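Side-chain contacts in putative MCP-type signal transduction protein (Campylobacter jejuni subsp. jejuni serotype O:2, PDB 4WY9), which is the periplasmic sensory region of the chemoreceptor Tlp1, a tandem-PAS unit that probably detects chemoeffectors indirectly and relays the signal in chemotaxis: residues D162-N167 with L226-L231; I170-F173 with V179-V182; R209-S214 with M218-N223. One frame throughout, in Å; residues are numbered along the deposited sequence.

In the fold
The chain begins with the long helix 8-51 and then builds the seven-stranded sheet, in which strand 163-173 carries the first segments of both interaction 1 and interaction 2. Interaction 2 closes a short hairpin between strands 163-173 and 179-188. Further on, interaction 3 closes a second tight hairpin at the edge of the five-stranded sheet. Interaction 1 spans the largest loop: it brings 226-231, just past that second hairpin, back to 162-167, so interactions 2 and 3 nest inside it, in series with each other. Interactions 1 and 3 touch through Met218 and Leu228, whereas interactions 2 and 3 stay about 17 Å apart at their nearest atoms.

Interaction 1 (D162-N167 with L226-L231); sequences DFDAVN and LVLKNL
Asp164, on a strand of the seven-stranded sheet, meets Val227 and Leu228, the two corner residues of a type II beta turn that follows strand 218-220, the edge strand of the five-stranded sheet, so this small contact bridges the two sheets of the tandem-PAS architecture. The turn runs from Leu226 to Lys229 and is closed by Lys229 N donating to Leu226 O (3.0 Å); Leu228 takes the positive phi (80°) expected at its third position. Across the gap no hydrogen bond forms. Instead, two aliphatic side chains cup a carboxylate from the same side of its plane. Val227 CG1 lies over the flat of the group, 3.5 Å from Asp164 CG and equally close to OD2. With chi1 at 172°, Val227 sends this methyl away from its own N and out toward the strand. Leu228 lies on that same side but nearer the plane, out beyond the other oxygen: Asp164 OD1 sits against the fork of the isobutyl group, 3.5 Å from Leu228 CD1 and 3.7 Å from Leu228 CD2. The area buried is modest, 126 Å², and all three residues remain partly exposed. The Asp164 side chain also touches Lys224, in the loop just before the turn. The turn has its own fastenings: Leu228 O accepts from Arg152 NH2, and Asn230, as N-cap of helix 231-234, offers OD1 to Lys232 N. On the strand side, backbone hydrogen bonds join Asp164 to Phe189 and Ala165 to Ile154, which sets the contact where strand 163-173 lies between strand 154-156 and the C-terminal end of strand 179-188.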
loop_
_atom_site.group_PDB
_atom_site.type_symbol
_atom_site.label_atom_id
_atom_site.label_comp_id
_atom_site.label_asym_id
_atom_site.label_seq_id
_atom_site.Cartn_x
_atom_site.Cartn_y
_atom_site.Cartn_z
ATOM N N ASP A 162 11.932 -5.245 10.061
ATOM C CA ASP A 162 11.628 -4.706 8.744
ATOM C C ASP A 162 10.387 -5.340 8.157
ATOM O O ASP A 162 10.112 -6.522 8.365
ATOM C CB ASP A 162 12.775 -4.965 7.768
ATOM C CG ASP A 162 14.027 -4.165 8.073
ATOM O OD1 ASP A 162 13.987 -3.225 8.889
ATOM O OD2 ASP A 162 15.059 -4.481 7.431
ATOM N N PHE A 163 9.615 -4.548 7.408
ATOM C CA PHE A 163 8.524 -5.079 6.613
ATOM C C PHE A 163 8.341 -4.263 5.341
ATOM O O PHE A 163 8.823 -3.129 5.236
ATOM C CB PHE A 163 7.216 -5.169 7.411
ATOM C CG PHE A 163 6.623 -3.831 7.821
ATOM C CD1 PHE A 163 7.077 -3.184 8.938
ATOM C CD2 PHE A 163 5.573 -3.289 7.136
ATOM C CE1 PHE A 163 6.526 -1.969 9.335
ATOM C CE2 PHE A 163 5.015 -2.083 7.527
ATOM C CZ PHE A 163 5.482 -1.431 8.617
ATOM N N ASP A 164 7.697 -4.851 4.356
ATOM C CA ASP A 164 7.406 -4.203 3.089
ATOM C C ASP A 164 6.011 -3.603 3.123
ATOM O O ASP A 164 5.056 -4.278 3.529
ATOM C CB ASP A 164 7.578 -5.180 1.958
ATOM C CG ASP A 164 8.944 -5.814 1.984
ATOM O OD1 ASP A 164 9.910 -5.088 1.840
ATOM O OD2 ASP A 164 9.026 -7.054 2.116
ATOM N N ALA A 165 5.899 -2.362 2.721
ATOM C CA ALA A 165 4.713 -1.581 3.003
ATOM C C ALA A 165 4.327 -0.647 1.889
ATOM O O ALA A 165 5.137 -0.276 1.053
ATOM C CB ALA A 165 4.938 -0.775 4.251
ATOM N N VAL A 166 3.064 -0.205 1.920
ATOM C CA VAL A 166 2.648 0.949 1.151
ATOM C C VAL A 166 1.861 1.889 2.068
ATOM O O VAL A 166 1.147 1.436 2.967
ATOM C CB VAL A 166 1.826 0.569 -0.089
ATOM C CG1 VAL A 166 0.522 -0.179 0.289
ATOM C CG2 VAL A 166 1.511 1.785 -0.934
ATOM N N ASN A 167 2.012 3.184 1.832
ATOM C CA ASN A 167 1.364 4.181 2.645
ATOM C C ASN A 167 0.291 4.931 1.889
ATOM O O ASN A 167 0.428 5.206 0.702
ATOM C CB ASN A 167 2.385 5.153 3.207
ATOM C CG ASN A 167 3.250 4.514 4.246
ATOM O OD1 ASN A 167 2.892 4.506 5.430
ATOM N ND2 ASN A 167 4.338 3.916 3.820
ATOM N N LEU A 226 13.314 -10.193 -4.396
ATOM C CA LEU A 226 12.936 -9.316 -5.471
ATOM C C LEU A 226 11.954 -8.223 -5.016
ATOM O O LEU A 226 11.687 -7.267 -5.739
ATOM C CB LEU A 226 12.333 -10.117 -6.612
ATOM C CG LEU A 226 13.328 -11.002 -7.375
ATOM C CD1 LEU A 226 12.676 -11.682 -8.568
ATOM C CD2 LEU A 226 14.581 -10.287 -7.743
ATOM N N VAL A 227 11.394 -8.383 -3.834
ATOM C CA VAL A 227 10.443 -7.392 -3.341
ATOM C C VAL A 227 11.138 -6.033 -3.221
ATOM O O VAL A 227 12.289 -5.948 -2.804
ATOM C CB VAL A 227 9.796 -7.833 -2.023
ATOM C CG1 VAL A 227 8.949 -6.726 -1.386
ATOM C CG2 VAL A 227 8.950 -9.086 -2.261
ATOM N N LEU A 228 10.413 -4.994 -3.649
ATOM C CA LEU A 228 10.844 -3.589 -3.744
ATOM C C LEU A 228 11.671 -3.261 -4.964
ATOM O O LEU A 228 11.879 -2.092 -5.283
ATOM C CB LEU A 228 11.557 -3.117 -2.463
ATOM C CG LEU A 228 10.885 -3.361 -1.119
ATOM C CD1 LEU A 228 11.674 -2.676 -0.017
ATOM C CD2 LEU A 228 9.424 -2.885 -1.139
ATOM N N LYS A 229 12.158 -4.282 -5.676
ATOM C CA LYS A 229 12.909 -4.038 -6.881
ATOM C C LYS A 229 11.997 -3.763 -8.054
ATOM O O LYS A 229 10.803 -4.094 -8.023
ATOM C CB LYS A 229 13.883 -5.200 -7.162
ATOM C CG LYS A 229 14.890 -5.391 -6.021
ATOM C CD LYS A 229 15.901 -6.488 -6.301
ATOM C CE LYS A 229 17.017 -6.502 -5.237
ATOM N NZ LYS A 229 16.479 -6.550 -3.853
ATOM N N ASN A 230 12.558 -3.179 -9.108
ATOM C CA ASN A 230 11.814 -2.997 -10.337
ATOM C C ASN A 230 11.978 -4.203 -11.226
ATOM O O ASN A 230 13.101 -4.590 -11.573
ATOM C CB ASN A 230 12.247 -1.720 -11.054
ATOM C CG ASN A 230 11.222 -1.237 -12.033
ATOM O OD1 ASN A 230 10.865 -1.955 -12.975
ATOM N ND2 ASN A 230 10.623 -0.108 -11.749
ATOM N N LEU A 231 10.862 -4.825 -11.597
ATOM C CA LEU A 231 10.893 -6.045 -12.404
ATOM C C LEU A 231 11.630 -5.801 -13.711
ATOM O O LEU A 231 12.334 -6.679 -14.225
ATOM C CB LEU A 231 9.463 -6.549 -12.634
ATOM C CG LEU A 231 9.329 -7.825 -13.472
ATOM C CD1 LEU A 231 10.147 -8.944 -12.885
ATOM C CD2 LEU A 231 7.871 -8.196 -13.526
#

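Interaction 2 (I170-F173 with V179-V182); sequences IPIF and VVGV
The aromatic ring of Phe173 receives Val179 CG2 obliquely, at 3.6 Å from CE2, while Tyr143 joins it in an edge-to-face stack. Phe173 and Val179 belong to the beta hairpin formed by strands 163-173 and 179-188, at a classic beta bulge in the first Cache-type sensor domain. Although Phe173 CB points away from the partner strand, its ring swings back alongside it. On Val179, chi1 of 177° turns CG1 away from the backbone N and leaves CG2 for the ring; the same methyl also reaches Pro171 CB at 4.2 Å.

The bulge sets Val180 and Gly181 together opposite Ile172. Ile172 N gives an almost straight hydrogen bond to Gly181 O (2.9 Å, 171° at the hydrogen), approaching from well above the carbonyl plane, and Ile172 O accepts from Val180 N, also at 2.9 Å. Val180 takes up the extra residue with psi near -5°, and Gly181 beyond it is almost fully extended. Ile172 O has a second, weaker neighbour in Val179 CA, a CA-H...O contact.

The two faces are covered differently. Pro171 and Val182 share one with helix 132-140, where both touch Ile137 and Val179 reaches Leu138 nearby. Ile172 turns to the other face, toward Leu45 and Thr46 of the long helix 8-51; Thr46 OG1 is hydrogen-bonded to Phe173 N as well. Beyond the bulge the hairpin resumes regular pairing, and at the non-hydrogen-bonded Pro171-Val182 pair the strands are flanked by CA-H...O contacts, one of them from Val182 CA to Ile170 O at 3.5 Å.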
loop_
_atom_site.group_PDB
_atom_site.type_symbol
_atom_site.label_atom_id
_atom_site.label_comp_id
_atom_site.label_asym_id
_atom_site.label_seq_id
_atom_site.Cartn_x
_atom_site.Cartn_y
_atom_site.Cartn_z
ATOM N N ILE A 170 -3.577 11.544 3.757
ATOM C CA ILE A 170 -4.403 12.690 3.383
ATOM C C ILE A 170 -4.057 13.875 4.283
ATOM O O ILE A 170 -3.868 13.696 5.500
ATOM C CB ILE A 170 -5.904 12.352 3.504
ATOM C CG1 ILE A 170 -6.257 11.127 2.660
ATOM C CG2 ILE A 170 -6.791 13.513 3.134
ATOM C CD1 ILE A 170 -7.692 10.687 2.803
ATOM N N PRO A 171 -3.966 15.095 3.722
ATOM C CA PRO A 171 -3.747 16.311 4.546
ATOM C C PRO A 171 -4.915 16.632 5.444
ATOM O O PRO A 171 -6.059 16.297 5.124
ATOM C CB PRO A 171 -3.574 17.411 3.510
ATOM C CG PRO A 171 -4.310 16.905 2.307
ATOM C CD PRO A 171 -4.034 15.420 2.300
ATOM N N ILE A 172 -4.592 17.282 6.561
ATOM C CA ILE A 172 -5.514 17.955 7.487
ATOM C C ILE A 172 -5.324 19.448 7.323
ATOM O O ILE A 172 -4.191 19.902 7.179
ATOM C CB ILE A 172 -5.254 17.517 8.948
ATOM C CG1 ILE A 172 -5.276 15.991 9.071
ATOM C CG2 ILE A 172 -6.283 18.152 9.877
ATOM C CD1 ILE A 172 -6.574 15.374 8.622
ATOM N N PHE A 173 -6.426 20.208 7.340
ATOM C CA PHE A 173 -6.340 21.658 7.175
ATOM C C PHE A 173 -6.961 22.433 8.327
ATOM O O PHE A 173 -7.888 21.923 8.989
ATOM C CB PHE A 173 -7.058 22.086 5.880
ATOM C CG PHE A 173 -6.501 21.466 4.619
ATOM C CD1 PHE A 173 -7.001 20.261 4.149
ATOM C CD2 PHE A 173 -5.532 22.093 3.874
ATOM C CE1 PHE A 173 -6.511 19.692 2.984
ATOM C CE2 PHE A 173 -5.021 21.512 2.724
ATOM C CZ PHE A 173 -5.524 20.338 2.272
ATOM N N VAL A 179 -2.208 23.404 5.389
ATOM C CA VAL A 179 -1.951 22.074 5.873
ATOM C C VAL A 179 -1.382 22.161 7.283
ATOM O O VAL A 179 -0.382 22.812 7.495
ATOM C CB VAL A 179 -0.990 21.280 4.956
ATOM C CG1 VAL A 179 -0.692 19.905 5.540
ATOM C CG2 VAL A 179 -1.547 21.132 3.562
ATOM N N VAL A 180 -2.023 21.493 8.225
ATOM C CA VAL A 180 -1.544 21.471 9.594
ATOM C C VAL A 180 -1.107 20.094 10.008
ATOM O O VAL A 180 -0.537 19.907 11.074
ATOM C CB VAL A 180 -2.619 22.006 10.590
ATOM C CG1 VAL A 180 -2.899 23.490 10.358
ATOM C CG2 VAL A 180 -3.868 21.176 10.605
ATOM N N GLY A 181 -1.310 19.086 9.148
ATOM C CA GLY A 181 -0.916 17.756 9.494
ATOM C C GLY A 181 -1.278 16.750 8.432
ATOM O O GLY A 181 -1.819 17.109 7.373
ATOM N N VAL A 182 -1.017 15.483 8.717
ATOM C CA VAL A 182 -1.254 14.384 7.787
ATOM C C VAL A 182 -1.814 13.218 8.570
ATOM O O VAL A 182 -1.227 12.835 9.593
ATOM C CB VAL A 182 0.027 13.947 7.060
ATOM C CG1 VAL A 182 -0.273 12.737 6.147
ATOM C CG2 VAL A 182 0.640 15.085 6.266
#

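Interaction 3 (R209-S214 with M218-N223); sequences RVLLNS and MAIHPN. With ACT (acetate ion), chain B.
Val210, with chi1 at 180°, splits its two methyls between Met218 and His221: CG1, anti to its own N, packs over Ile220 O (3.3 Å) and reaches Met218 CG, and CG2 turns to the imidazole, 3.7 Å from His221 CD2. His221 answers with chi1 of -171°, which brings the CD2 side of its ring obliquely against Val210 CG2. The setting is the beta hairpin 209-213/218-220 at the edge of the five-stranded sheet, interrupted by a classic bulge in which Ala219 and Ile220 both face Leu211.

Leu211 O is gripped twice, by Ala219 N at 2.8 Å and by Ile220 N at 3.2 Å; the second donor lies in the carbonyl plane on a lone pair, while the first is tilted from it. In return Leu211 N bonds to Ile220 O. The chain turns a corner at Ala219. Leu211 and Ile220 share the face covered by Leu196 of helix 190-196, and Leu212 and Met218 share the opposite one, both touching Leu231 of helix 231-234.

The His221 ring is fixed by what surrounds it. ND1 accepts the Asn223 backbone N in the ring plane, Pro222 CD rests over one face toward the rim, and NE2 donates to the O atom of an acetate ion (2.8 Å, 169° at the hydrogen). Those directions are consistent with a proton on NE2. The acetate, probably from the crystallisation liquor, is held further by Ser260 OG and Tyr257 OH, and its methyl comes 3.9 Å from Val210 CG2. At the open end of the hairpin, Arg209 NH1 is hydrogen-bonded to Asp198 O and Tyr23 OH, while Arg209 O lies against the proline ring, 3.3 Å from Pro222 CD.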
loop_
_atom_site.group_PDB
_atom_site.type_symbol
_atom_site.label_atom_id
_atom_site.label_comp_id
_atom_site.label_asym_id
_atom_site.label_seq_id
_atom_site.Cartn_x
_atom_site.Cartn_y
_atom_site.Cartn_z
ATOM N N ARG A 209 3.196 -15.430 -8.729
ATOM C CA ARG A 209 2.124 -14.507 -8.428
ATOM C C ARG A 209 2.730 -13.242 -7.861
ATOM O O ARG A 209 3.435 -13.299 -6.845
ATOM C CB ARG A 209 1.118 -15.139 -7.483
ATOM C CG ARG A 209 0.388 -16.317 -8.089
ATOM C CD ARG A 209 -0.403 -17.126 -7.107
ATOM N NE ARG A 209 0.434 -17.997 -6.324
ATOM C CZ ARG A 209 0.022 -18.702 -5.267
ATOM N NH1 ARG A 209 -1.203 -18.550 -4.811
ATOM N NH2 ARG A 209 0.868 -19.503 -4.640
ATOM N N VAL A 210 2.504 -12.119 -8.528
ATOM C CA VAL A 210 3.228 -10.883 -8.313
ATOM C C VAL A 210 2.278 -9.715 -8.239
ATOM O O VAL A 210 1.346 -9.589 -9.039
ATOM C CB VAL A 210 4.260 -10.652 -9.436
ATOM C CG1 VAL A 210 5.036 -9.373 -9.239
ATOM C CG2 VAL A 210 5.199 -11.858 -9.593
ATOM N N LEU A 211 2.496 -8.826 -7.256
ATOM C CA LEU A 211 1.814 -7.530 -7.177
ATOM C C LEU A 211 2.861 -6.453 -7.393
ATOM O O LEU A 211 3.865 -6.451 -6.694
ATOM C CB LEU A 211 1.100 -7.328 -5.861
ATOM C CG LEU A 211 0.428 -5.989 -5.636
ATOM C CD1 LEU A 211 -0.726 -5.771 -6.595
ATOM C CD2 LEU A 211 -0.044 -5.842 -4.197
ATOM N N LEU A 212 2.623 -5.548 -8.322
ATOM C CA LEU A 212 3.576 -4.481 -8.568
ATOM C C LEU A 212 2.851 -3.222 -8.956
ATOM O O LEU A 212 1.685 -3.263 -9.383
ATOM C CB LEU A 212 4.619 -4.901 -9.589
ATOM C CG LEU A 212 4.341 -5.100 -11.048
ATOM C CD1 LEU A 212 5.594 -5.503 -11.794
ATOM C CD2 LEU A 212 3.250 -6.126 -11.336
ATOM N N ASN A 213 3.506 -2.068 -8.827
ATOM C CA ASN A 213 2.847 -0.859 -9.313
ATOM C C ASN A 213 3.131 -0.690 -10.811
ATOM O O ASN A 213 3.926 -1.453 -11.393
ATOM C CB ASN A 213 3.187 0.381 -8.459
ATOM C CG ASN A 213 4.598 0.885 -8.602
ATOM O OD1 ASN A 213 5.353 0.475 -9.459
ATOM N ND2 ASN A 213 4.926 1.872 -7.765
ATOM N N SER A 214 2.498 0.271 -11.463
ATOM C CA SER A 214 2.599 0.365 -12.913
ATOM C C SER A 214 4.024 0.746 -13.354
ATOM O O SER A 214 4.400 0.499 -14.492
ATOM C CB SER A 214 1.587 1.379 -13.465
ATOM O OG SER A 214 1.835 2.684 -12.991
ATOM N N MET A 218 7.966 -3.965 -7.344
ATOM C CA MET A 218 7.270 -5.103 -6.817
ATOM C C MET A 218 6.957 -4.990 -5.321
ATOM O O MET A 218 7.821 -4.695 -4.513
ATOM C CB MET A 218 8.044 -6.367 -7.100
ATOM C CG MET A 218 8.032 -6.709 -8.600
ATOM S SD MET A 218 9.011 -8.158 -9.016
ATOM C CE MET A 218 10.654 -7.463 -8.953
ATOM N N ALA A 219 5.700 -5.230 -4.992
ATOM C CA ALA A 219 5.211 -5.298 -3.622
ATOM C C ALA A 219 5.278 -6.718 -3.091
ATOM O O ALA A 219 5.562 -6.946 -1.908
ATOM C CB ALA A 219 3.785 -4.815 -3.591
ATOM N N ILE A 220 4.997 -7.684 -3.958
ATOM C CA ILE A 220 4.964 -9.087 -3.625
ATOM C C ILE A 220 5.542 -9.886 -4.779
ATOM O O ILE A 220 5.137 -9.678 -5.930
ATOM C CB ILE A 220 3.554 -9.607 -3.318
ATOM C CG1 ILE A 220 2.937 -8.869 -2.117
ATOM C CG2 ILE A 220 3.542 -11.100 -3.040
ATOM C CD1 ILE A 220 1.477 -9.069 -1.965
ATOM N N HIS A 221 6.473 -10.795 -4.473
ATOM C CA HIS A 221 7.023 -11.753 -5.417
ATOM C C HIS A 221 7.341 -12.995 -4.607
ATOM O O HIS A 221 7.807 -12.889 -3.479
ATOM C CB HIS A 221 8.245 -11.187 -6.123
ATOM C CG HIS A 221 8.770 -12.006 -7.261
ATOM N ND1 HIS A 221 9.405 -13.219 -7.088
ATOM C CD2 HIS A 221 8.716 -11.817 -8.594
ATOM C CE1 HIS A 221 9.706 -13.730 -8.260
ATOM N NE2 HIS A 221 9.319 -12.868 -9.195
ATOM N N PRO A 222 7.172 -14.192 -5.186
ATOM C CA PRO A 222 7.563 -15.411 -4.467
ATOM C C PRO A 222 8.997 -15.380 -3.966
ATOM O O PRO A 222 9.303 -15.933 -2.916
ATOM C CB PRO A 222 7.339 -16.503 -5.520
ATOM C CG PRO A 222 6.296 -15.976 -6.404
ATOM C CD PRO A 222 6.494 -14.508 -6.466
ATOM N N ASN A 223 9.875 -14.792 -4.750
ATOM C CA ASN A 223 11.264 -14.607 -4.342
ATOM C C ASN A 223 11.335 -13.337 -3.518
ATOM O O ASN A 223 11.303 -12.226 -4.039
ATOM C CB ASN A 223 12.159 -14.540 -5.583
ATOM C CG ASN A 223 13.643 -14.476 -5.221
ATOM O OD1 ASN A 223 13.993 -14.171 -4.091
ATOM N ND2 ASN A 223 14.481 -14.775 -6.164
HETATM C C ACT B . 9.215 -12.631 -12.813
HETATM O O ACT B . 9.994 -13.030 -11.900
HETATM O OXT ACT B . 9.653 -12.624 -13.999
HETATM C CH3 ACT B . 7.848 -12.138 -12.494
#